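PDB 3K4H: putative transcriptional regulator from Bacillus cytotoxicus NVH 391-98, which probably acts as a LacI-type transcriptional regulator that controls gene expression in response to a bound sugar, here a glucose-containing glycan. Local coordinates for residues Y110-D114 against L250-A254; K9-M15 against E42-M48; I196-D201 against I224-A230. One frame throughout, in Å; residues are numbered along the deposited sequence.

Interaction 1. Residues Y110-D114 against L250-A254. With GLC (alpha-D-glucopyranose), chain C.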
loop_
_atom_site.group_PDB
_atom_site.type_symbol
_atom_site.label_atom_id
_atom_site.label_comp_id
_atom_site.label_asym_id
_atom_site.label_seq_id
_atom_site.Cartn_x
_atom_site.Cartn_y
_atom_site.Cartn_z
ATOM N N TYR A 110 -9.212 5.450 4.134
ATOM C CA TYR A 110 -9.466 5.197 2.763
ATOM C C TYR A 110 -9.194 3.792 2.329
ATOM O O TYR A 110 -8.494 3.110 2.971
ATOM C CB TYR A 110 -8.726 6.210 1.936
ATOM C CG TYR A 110 -7.274 6.003 1.849
ATOM C CD1 TYR A 110 -6.757 5.136 0.956
ATOM C CD2 TYR A 110 -6.414 6.709 2.626
ATOM C CE1 TYR A 110 -5.457 4.955 0.856
ATOM C CE2 TYR A 110 -5.099 6.527 2.534
ATOM C CZ TYR A 110 -4.621 5.645 1.646
ATOM O OH TYR A 110 -3.283 5.448 1.533
ATOM N N VAL A 111 -9.816 3.371 1.244
ATOM C CA VAL A 111 -9.643 2.068 0.642
ATOM C C VAL A 111 -9.090 2.237 -0.750
ATOM O O VAL A 111 -9.486 3.103 -1.433
ATOM C CB VAL A 111 -10.932 1.370 0.543
ATOM C CG1 VAL A 111 -10.719 0.043 0.093
ATOM C CG2 VAL A 111 -11.542 1.322 1.821
ATOM N N ASP A 112 -8.092 1.477 -1.134
ATOM C CA ASP A 112 -7.472 1.693 -2.412
ATOM C C ASP A 112 -6.774 0.480 -2.882
ATOM O O ASP A 112 -6.682 -0.434 -2.176
ATOM C CB ASP A 112 -6.503 2.831 -2.305
ATOM C CG ASP A 112 -6.135 3.401 -3.605
ATOM O OD1 ASP A 112 -6.826 3.168 -4.568
ATOM O OD2 ASP A 112 -5.148 4.098 -3.668
ATOM N N ASN A 113 -6.358 0.444 -4.121
ATOM C CA ASN A 113 -5.428 -0.549 -4.572
ATOM C C ASN A 113 -4.068 0.073 -4.607
ATOM O O ASN A 113 -3.964 1.239 -4.638
ATOM C CB ASN A 113 -5.700 -0.980 -5.973
ATOM C CG ASN A 113 -7.087 -1.244 -6.232
ATOM O OD1 ASN A 113 -7.778 -0.421 -6.730
ATOM N ND2 ASN A 113 -7.491 -2.429 -5.995
ATOM N N ASP A 114 -3.012 -0.697 -4.612
ATOM C CA ASP A 114 -1.693 -0.093 -4.714
ATOM C C ASP A 114 -1.431 0.235 -6.171
ATOM O O ASP A 114 -0.652 -0.454 -6.860
ATOM C CB ASP A 114 -0.617 -1.021 -4.173
ATOM C CG ASP A 114 0.752 -0.384 -4.171
ATOM O OD1 ASP A 114 1.702 -1.060 -3.760
ATOM O OD2 ASP A 114 0.887 0.786 -4.592
ATOM N N LEU A 250 -13.310 -3.426 -3.053
ATOM C CA LEU A 250 -13.091 -2.023 -2.759
ATOM C C LEU A 250 -14.346 -1.481 -2.103
ATOM O O LEU A 250 -14.260 -0.784 -1.114
ATOM C CB LEU A 250 -12.776 -1.206 -4.025
ATOM C CG LEU A 250 -11.434 -1.334 -4.763
ATOM C CD1 LEU A 250 -11.468 -0.427 -5.995
ATOM C CD2 LEU A 250 -10.210 -1.008 -3.894
ATOM N N GLY A 251 -15.511 -1.824 -2.650
ATOM C CA GLY A 251 -16.789 -1.296 -2.182
ATOM C C GLY A 251 -17.151 -1.843 -0.823
ATOM O O GLY A 251 -17.524 -1.096 0.082
ATOM N N TYR A 252 -16.993 -3.152 -0.680
ATOM C CA TYR A 252 -17.438 -3.869 0.488
ATOM C C TYR A 252 -16.617 -3.372 1.651
ATOM O O TYR A 252 -17.146 -2.943 2.682
ATOM C CB TYR A 252 -17.165 -5.334 0.257
ATOM C CG TYR A 252 -17.679 -6.265 1.317
ATOM C CD1 TYR A 252 -18.901 -6.911 1.155
ATOM C CD2 TYR A 252 -16.937 -6.536 2.468
ATOM C CE1 TYR A 252 -19.384 -7.797 2.116
ATOM C CE2 TYR A 252 -17.424 -7.405 3.443
ATOM C CZ TYR A 252 -18.644 -8.035 3.247
ATOM O OH TYR A 252 -19.141 -8.919 4.160
ATOM N N GLU A 253 -15.305 -3.410 1.456
ATOM C CA GLU A 253 -14.382 -2.935 2.441
ATOM C C GLU A 253 -14.546 -1.431 2.754
ATOM O O GLU A 253 -14.436 -1.035 3.912
ATOM C CB GLU A 253 -12.949 -3.312 2.053
ATOM C CG GLU A 253 -12.157 -3.847 3.262
ATOM C CD GLU A 253 -12.635 -5.208 3.738
ATOM O OE1 GLU A 253 -12.962 -6.055 2.885
ATOM O OE2 GLU A 253 -12.683 -5.445 4.964
ATOM N N ALA A 254 -14.858 -0.599 1.763
ATOM C CA ALA A 254 -15.113 0.808 2.086
ATOM C C ALA A 254 -16.264 0.942 3.086
ATOM O O ALA A 254 -16.092 1.573 4.128
ATOM C CB ALA A 254 -15.361 1.609 0.889
HETATM C C1 GLC C . -11.866 4.263 -8.129
HETATM C C2 GLC C . -11.780 5.452 -7.195
HETATM C C3 GLC C . -10.308 5.803 -7.069
HETATM C C4 GLC C . -9.509 4.603 -6.529
HETATM C C5 GLC C . -9.770 3.370 -7.363
HETATM C C6 GLC C . -9.109 2.186 -6.701
HETATM O O2 GLC C . -12.492 6.527 -7.766
HETATM O O3 GLC C . -10.231 6.980 -6.297
HETATM O O4 GLC C . -8.138 4.778 -6.697
HETATM O O5 GLC C . -11.164 3.164 -7.561
HETATM O O6 GLC C . -8.032 1.834 -7.526
#
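V111 meets the helix turn L250-A254 with both its methyls, and this apolar contact is the main link between the two segments. CG2 lies against A254, 3.6 Å from A254 CA and 3.9 Å from A254 CB. CG1 stands anti to the backbone N (chi1 -173°), which sets it over the L250 end of the turn. There it lies 3.8 Å from L250 O and 4.2 Å from L250 CD2. L250 CD2 also packs against N113, 3.7 Å from N113 ND2, the two side chains crossing at about a right angle. No hydrogen bond joins the segments. The strand runs nearly antiparallel to the helix, at 164°.

The polar groups turn to the sugar and to other parts of the chain. D112 OD1 accepts a hydrogen bond from O4 of the chain C glucose, at 3.0 Å. N113 OD1 takes O6 of the same glucose, but the modelled length is doubtfully short. N113 ND2 is bound by the carbonyls of V245 and I274, which hold the amide in place. L250 CD1 adds an apolar touch, 3.6 Å from C6 of that sugar. The end of the E253 side chain leads away and forms a salt bridge with K270 of the second subunit.

D112, N113 and L250 thus form part of the glycan pocket, where strand 110-112 passes into the following loop, beside the first turns of helix 247-264, as in periplasmic-binding-protein-like folds.

Interaction 2. Residues K9-M15 against E42-M48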
loop_
_atom_site.group_PDB
_atom_site.type_symbol
_atom_site.label_atom_id
_atom_site.label_comp_id
_atom_site.label_asym_id
_atom_site.label_seq_id
_atom_site.Cartn_x
_atom_site.Cartn_y
_atom_site.Cartn_z
ATOM N N LYS A 9 -29.781 4.734 9.896
ATOM C CA LYS A 9 -28.598 4.297 9.261
ATOM C C LYS A 9 -28.805 4.244 7.805
ATOM O O LYS A 9 -29.444 3.375 7.290
ATOM C CB LYS A 9 -28.354 2.899 9.718
ATOM C CG LYS A 9 -29.381 2.411 10.624
ATOM C CD LYS A 9 -28.734 1.808 11.790
ATOM C CE LYS A 9 -28.733 0.336 11.652
ATOM N NZ LYS A 9 -27.851 -0.348 12.592
ATOM N N THR A 10 -28.148 5.145 7.132
ATOM C CA THR A 10 -28.168 5.163 5.733
ATOM C C THR A 10 -26.814 5.653 5.492
ATOM O O THR A 10 -26.317 6.389 6.267
ATOM C CB THR A 10 -29.187 6.124 5.280
ATOM O OG1 THR A 10 -30.380 5.858 5.991
ATOM C CG2 THR A 10 -29.477 5.917 3.894
ATOM N N LEU A 11 -26.233 5.277 4.381
ATOM C CA LEU A 11 -24.923 5.718 4.034
ATOM C C LEU A 11 -25.061 6.467 2.780
ATOM O O LEU A 11 -25.829 6.132 1.955
ATOM C CB LEU A 11 -24.037 4.541 3.795
ATOM C CG LEU A 11 -23.972 3.769 5.074
ATOM C CD1 LEU A 11 -23.013 2.680 4.974
ATOM C CD2 LEU A 11 -23.567 4.722 6.095
ATOM N N GLY A 12 -24.308 7.517 2.662
ATOM C CA GLY A 12 -24.343 8.343 1.493
ATOM C C GLY A 12 -23.229 8.000 0.547
ATOM O O GLY A 12 -22.107 7.661 0.955
ATOM N N LEU A 13 -23.545 8.096 -0.737
ATOM C CA LEU A 13 -22.569 7.824 -1.752
ATOM C C LEU A 13 -22.376 9.087 -2.534
ATOM O O LEU A 13 -23.356 9.750 -2.884
ATOM C CB LEU A 13 -23.052 6.706 -2.660
ATOM C CG LEU A 13 -23.564 5.431 -2.018
ATOM C CD1 LEU A 13 -23.999 4.478 -3.111
ATOM C CD2 LEU A 13 -22.528 4.765 -1.087
ATOM N N VAL A 14 -21.124 9.426 -2.806
ATOM C CA VAL A 14 -20.837 10.582 -3.619
ATOM C C VAL A 14 -20.006 10.183 -4.821
ATOM O O VAL A 14 -18.949 9.555 -4.697
ATOM C CB VAL A 14 -20.153 11.695 -2.811
ATOM C CG1 VAL A 14 -19.884 12.900 -3.673
ATOM C CG2 VAL A 14 -21.013 12.096 -1.644
HETATM N N MSE A 15 -20.523 10.543 -5.992
HETATM C CA MSE A 15 -19.827 10.361 -7.239
HETATM C C MSE A 15 -18.894 11.521 -7.625
HETATM O O MSE A 15 -18.954 12.597 -7.038
HETATM C CB MSE A 15 -20.850 10.131 -8.315
HETATM C CG MSE A 15 -20.857 8.718 -8.775
HETATM SE SE MSE A 15 -22.281 7.567 -8.068
HETATM C CE MSE A 15 -21.063 6.146 -7.547
ATOM N N GLU A 42 -25.348 -5.064 8.212
ATOM C CA GLU A 42 -25.620 -4.214 9.367
ATOM C C GLU A 42 -26.900 -3.375 9.236
ATOM O O GLU A 42 -27.063 -2.359 9.917
ATOM C CB GLU A 42 -24.435 -3.288 9.582
ATOM C CG GLU A 42 -23.091 -4.004 9.707
ATOM C CD GLU A 42 -22.978 -4.868 10.961
ATOM O OE1 GLU A 42 -23.727 -4.624 11.930
ATOM O OE2 GLU A 42 -22.140 -5.793 10.968
ATOM N N GLY A 43 -27.793 -3.774 8.339
ATOM C CA GLY A 43 -29.060 -3.066 8.134
ATOM C C GLY A 43 -28.918 -1.595 7.814
ATOM O O GLY A 43 -29.643 -0.773 8.351
ATOM N N TYR A 44 -27.965 -1.259 6.952
ATOM C CA TYR A 44 -27.831 0.088 6.439
ATOM C C TYR A 44 -28.378 0.120 5.017
ATOM O O TYR A 44 -28.227 -0.844 4.269
ATOM C CB TYR A 44 -26.362 0.527 6.449
ATOM C CG TYR A 44 -25.857 1.038 7.786
ATOM C CD1 TYR A 44 -25.477 0.152 8.798
ATOM C CD2 TYR A 44 -25.759 2.414 8.045
ATOM C CE1 TYR A 44 -25.014 0.620 10.010
ATOM C CE2 TYR A 44 -25.300 2.887 9.251
ATOM C CZ TYR A 44 -24.924 1.988 10.232
ATOM O OH TYR A 44 -24.466 2.450 11.464
ATOM N N ALA A 45 -29.020 1.236 4.673
ATOM C CA ALA A 45 -29.573 1.496 3.356
ATOM C C ALA A 45 -28.680 2.539 2.721
ATOM O O ALA A 45 -27.773 3.048 3.380
ATOM C CB ALA A 45 -30.973 2.023 3.469
ATOM N N LEU A 46 -28.939 2.878 1.452
ATOM C CA LEU A 46 -28.029 3.727 0.728
ATOM C C LEU A 46 -28.728 4.977 0.246
ATOM O O LEU A 46 -29.963 5.033 0.201
ATOM C CB LEU A 46 -27.399 2.956 -0.409
ATOM C CG LEU A 46 -26.673 1.660 -0.020
ATOM C CD1 LEU A 46 -26.072 1.013 -1.251
ATOM C CD2 LEU A 46 -25.620 1.837 1.110
ATOM N N TYR A 47 -27.950 6.004 -0.066
ATOM C CA TYR A 47 -28.528 7.271 -0.469
ATOM C C TYR A 47 -27.546 8.001 -1.354
ATOM O O TYR A 47 -26.335 8.015 -1.094
ATOM C CB TYR A 47 -28.877 8.109 0.767
ATOM C CG TYR A 47 -29.316 9.519 0.488
ATOM C CD1 TYR A 47 -30.649 9.900 0.614
ATOM C CD2 TYR A 47 -28.385 10.485 0.128
ATOM C CE1 TYR A 47 -31.037 11.211 0.369
ATOM C CE2 TYR A 47 -28.753 11.789 -0.134
ATOM C CZ TYR A 47 -30.069 12.157 -0.009
ATOM O OH TYR A 47 -30.391 13.488 -0.283
HETATM N N MSE A 48 -28.053 8.586 -2.423
HETATM C CA MSE A 48 -27.209 9.400 -3.242
HETATM C C MSE A 48 -28.014 10.552 -3.735
HETATM O O MSE A 48 -29.231 10.492 -3.812
HETATM C CB MSE A 48 -26.635 8.609 -4.390
HETATM C CG MSE A 48 -27.588 8.368 -5.511
HETATM SE SE MSE A 48 -26.925 6.906 -6.626
HETATM C CE MSE A 48 -24.995 7.240 -6.531
#
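K9 lies across Y44 at about a right angle, with CB over one face of the ring in a CH-pi contact. The modelled approach there is too tight for its length to be trusted. Further out, the bent K9 chain brings NZ to E42 O in a weak hydrogen bond. The Y44 hydroxyl is bound by E263 of helix 247-264. K9 O receives a weak bond from A45 N.

T10 pairs with A45. T10 CG2 stands anti to the backbone N and sits 3.4 Å from A45 O and 3.9 Å from Y47 CB.

L11 pairs with L46, on the opposite face of the sheet from T10. L11 N gives a 2.9 Å hydrogen bond to A45 O, and L11 O receives a weak one from Y47 N. L11 CG rests 3.7 Å from Y44 CD2, approaching the ring obliquely. L11 CB lies 4.1 Å from L46 CD2. The L11 side chain also touches L258 and V259 of helix 247-264.

G12 pairs with Y47, and its CA makes a CA-H...O contact with Y47 O. L13 N bonds to Y47 O at 2.8 Å. The nitrogen lies almost on the extended line of the Y47 carbonyl, though the N-H is bent from it (151°). L13 CD1 reaches L46 CD1 at 4.4 Å.

M15 and M48, both selenomethionines, bring SE of M15 to CE of M48. That spacing is doubtful. M15 also packs on F28 and I32 of helix 27-41.

The chemistry implies a parallel strand pair held by backbone bonds. L11, L13 and L46 lie on one face, where helices 247-264 and 27-41 pack. T10, A45 and Y47 lie on the other, where Y47 touches helix 54-66. The K9-Y44 contact and its weak polar bond lie at the K9 end.

Interaction 3. Residues I196-D201 against I224-A230. With GLC (alpha-D-glucopyranose), chain B.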
loop_
_atom_site.group_PDB
_atom_site.type_symbol
_atom_site.label_atom_id
_atom_site.label_comp_id
_atom_site.label_asym_id
_atom_site.label_seq_id
_atom_site.Cartn_x
_atom_site.Cartn_y
_atom_site.Cartn_z
ATOM N N ILE A 196 0.585 0.712 -25.231
ATOM C CA ILE A 196 -0.279 1.704 -24.611
ATOM C C ILE A 196 -0.896 1.204 -23.282
ATOM O O ILE A 196 -1.456 0.109 -23.211
ATOM C CB ILE A 196 -1.405 2.097 -25.570
ATOM C CG1 ILE A 196 -0.833 2.779 -26.825
ATOM C CG2 ILE A 196 -2.425 2.978 -24.885
ATOM C CD1 ILE A 196 -1.852 3.031 -27.987
HETATM N N MSE A 197 -0.793 2.011 -22.226
HETATM C CA MSE A 197 -1.488 1.703 -20.985
HETATM C C MSE A 197 -2.666 2.639 -20.798
HETATM O O MSE A 197 -2.520 3.849 -20.769
HETATM C CB MSE A 197 -0.549 1.757 -19.781
HETATM C CG MSE A 197 -1.177 1.275 -18.466
HETATM SE SE MSE A 197 0.091 1.419 -16.931
HETATM C CE MSE A 197 -0.346 3.249 -16.392
ATOM N N ALA A 198 -3.846 2.049 -20.680
ATOM C CA ALA A 198 -5.068 2.779 -20.441
ATOM C C ALA A 198 -5.454 2.579 -19.002
ATOM O O ALA A 198 -5.419 1.472 -18.495
ATOM C CB ALA A 198 -6.130 2.257 -21.333
ATOM N N THR A 199 -5.803 3.666 -18.334
ATOM C CA THR A 199 -6.126 3.620 -16.907
ATOM C C THR A 199 -7.570 3.173 -16.645
ATOM O O THR A 199 -7.956 3.017 -15.495
ATOM C CB THR A 199 -5.888 4.965 -16.248
ATOM O OG1 THR A 199 -6.608 5.970 -16.971
ATOM C CG2 THR A 199 -4.409 5.310 -16.259
ATOM N N ASP A 200 -8.331 2.923 -17.718
ATOM C CA ASP A 200 -9.718 2.476 -17.633
ATOM C C ASP A 200 -10.160 1.678 -18.878
ATOM O O ASP A 200 -9.957 2.124 -20.007
ATOM C CB ASP A 200 -10.618 3.704 -17.461
ATOM C CG ASP A 200 -12.074 3.347 -17.259
ATOM O OD1 ASP A 200 -12.556 3.620 -16.151
ATOM O OD2 ASP A 200 -12.741 2.806 -18.179
ATOM N N ASP A 201 -10.807 0.532 -18.669
ATOM C CA ASP A 201 -11.322 -0.310 -19.755
ATOM C C ASP A 201 -12.142 0.424 -20.811
ATOM O O ASP A 201 -12.080 0.072 -21.984
ATOM C CB ASP A 201 -12.116 -1.491 -19.193
ATOM C CG ASP A 201 -11.211 -2.630 -18.724
ATOM O OD1 ASP A 201 -9.983 -2.477 -18.813
ATOM O OD2 ASP A 201 -11.694 -3.688 -18.275
ATOM N N ILE A 224 -1.819 -3.299 -25.906
ATOM C CA ILE A 224 -2.635 -2.515 -24.992
ATOM C C ILE A 224 -2.760 -3.271 -23.673
ATOM O O ILE A 224 -3.108 -4.445 -23.685
ATOM C CB ILE A 224 -4.090 -2.385 -25.518
ATOM C CG1 ILE A 224 -4.144 -1.768 -26.910
ATOM C CG2 ILE A 224 -4.967 -1.611 -24.547
ATOM C CD1 ILE A 224 -5.522 -1.975 -27.564
ATOM N N VAL A 225 -2.505 -2.607 -22.549
ATOM C CA VAL A 225 -3.003 -3.076 -21.268
ATOM C C VAL A 225 -3.886 -1.982 -20.690
ATOM O O VAL A 225 -3.577 -0.790 -20.870
ATOM C CB VAL A 225 -1.901 -3.354 -20.258
ATOM C CG1 VAL A 225 -2.519 -3.952 -19.009
ATOM C CG2 VAL A 225 -0.876 -4.312 -20.829
ATOM N N SER A 226 -4.944 -2.349 -20.000
ATOM C CA SER A 226 -5.862 -1.431 -19.379
ATOM C C SER A 226 -6.198 -1.889 -17.987
ATOM O O SER A 226 -5.694 -2.844 -17.511
ATOM C CB SER A 226 -7.119 -1.306 -20.186
ATOM O OG SER A 226 -8.221 -1.562 -19.379
ATOM N N PHE A 227 -7.086 -1.198 -17.328
ATOM C CA PHE A 227 -7.375 -1.448 -15.943
ATOM C C PHE A 227 -8.829 -1.677 -15.685
ATOM O O PHE A 227 -9.639 -1.178 -16.355
ATOM C CB PHE A 227 -7.017 -0.238 -15.137
ATOM C CG PHE A 227 -5.669 -0.250 -14.595
ATOM C CD1 PHE A 227 -5.430 -0.658 -13.351
ATOM C CD2 PHE A 227 -4.639 0.227 -15.303
ATOM C CE1 PHE A 227 -4.186 -0.642 -12.868
ATOM C CE2 PHE A 227 -3.410 0.229 -14.803
ATOM C CZ PHE A 227 -3.188 -0.200 -13.599
ATOM N N ASN A 228 -9.128 -2.418 -14.648
ATOM C CA ASN A 228 -10.464 -2.683 -14.159
ATOM C C ASN A 228 -11.273 -3.890 -14.572
ATOM O O ASN A 228 -12.194 -4.198 -13.922
ATOM C CB ASN A 228 -11.321 -1.559 -14.676
ATOM C CG ASN A 228 -11.200 -0.296 -13.906
ATOM O OD1 ASN A 228 -11.869 0.655 -14.208
ATOM N ND2 ASN A 228 -10.368 -0.272 -12.925
ATOM N N ASN A 229 -10.887 -4.684 -15.524
ATOM C CA ASN A 229 -11.636 -5.890 -15.732
ATOM C C ASN A 229 -13.115 -5.838 -15.982
ATOM O O ASN A 229 -13.848 -6.619 -15.469
ATOM C CB ASN A 229 -11.356 -6.853 -14.634
ATOM C CG ASN A 229 -11.703 -8.228 -14.997
ATOM O OD1 ASN A 229 -12.206 -8.484 -16.049
ATOM N ND2 ASN A 229 -11.451 -9.126 -14.120
ATOM N N ALA A 230 -13.557 -4.920 -16.784
ATOM C CA ALA A 230 -14.942 -4.835 -17.116
ATOM C C ALA A 230 -15.362 -6.019 -17.884
ATOM O O ALA A 230 -14.646 -6.547 -18.660
ATOM C CB ALA A 230 -15.179 -3.684 -17.921
HETATM C C1 GLC B . -12.835 4.519 -13.292
HETATM C C2 GLC B . -13.565 5.350 -12.250
HETATM C C3 GLC B . -12.603 5.759 -11.157
HETATM C C4 GLC B . -12.100 4.466 -10.541
HETATM C C5 GLC B . -11.244 3.730 -11.573
HETATM C C6 GLC B . -10.789 2.368 -11.016
HETATM O O1 GLC B . -12.059 5.372 -14.092
HETATM O O2 GLC B . -14.084 6.508 -12.858
HETATM O O3 GLC B . -13.259 6.600 -10.228
HETATM O O4 GLC B . -11.338 4.698 -9.377
HETATM O O5 GLC B . -11.973 3.517 -12.769
HETATM O O6 GLC B . -9.559 1.943 -11.558
#
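D201 turns its carboxylate across to the loop after strand 223-227. OD2 accepts A230 N at 2.7 Å, on the anti side and 19° out of the carboxylate plane. OD1 is held by T242 OG1, so both oxygens have a partner. D201 N gives a weak bond to F227 O.

The F227 ring turns its edge to the other strand: A198 O lies near the ring plane, 3.5 Å from CD2. M197 SE, a selenomethionine atom, also stands at the edge, 4.3 Å from CE2. R149 makes a cation-pi contact with this ring and bonds to the sugar.

D200 and N228 cross obliquely, their carboxylate and amide planes 73° apart. With CG anti to the backbone N (chi1 -176°), D200 reaches the sugar. Its OD1 accepts O1 of the chain B glucose at 2.7 Å and also N25 ND2, while OD2 caps L202 N. N228 also lies in the glycan pocket.

Behind these, the strands pair in parallel. V225 N bonds to I196 O at 3.0 Å, and A198 N to V225 O at 2.9 Å.

This is a beta-alpha-beta unit, strand 195-198, helix 201-213 and strand 223-227, with its sugar site at the carboxyl ends of the parallel strands.

Overall arrangement
Interactions 1 and 3 are buried, and each helps line the glycan pocket from a different sheet. Their centres are 19 Å apart, and the two linked glucose units lie between them. Interaction 2 is only partly buried. It involves an outermost strand of the sheet that also holds strand 110-112 of interaction 1. Helix 247-264, which supplies residues 250-254 of interaction 1, also packs on interaction 2. Interactions 2 and 3 lie on opposite sides of the chain's centre. Both are parallel strand pairs joined by backbone bonds. Interaction 1 instead sets a strand against a helix without a hydrogen bond, chiefly through V111, L250 and A254. Carboxylates serve sugar, helix end and loop in interaction 3.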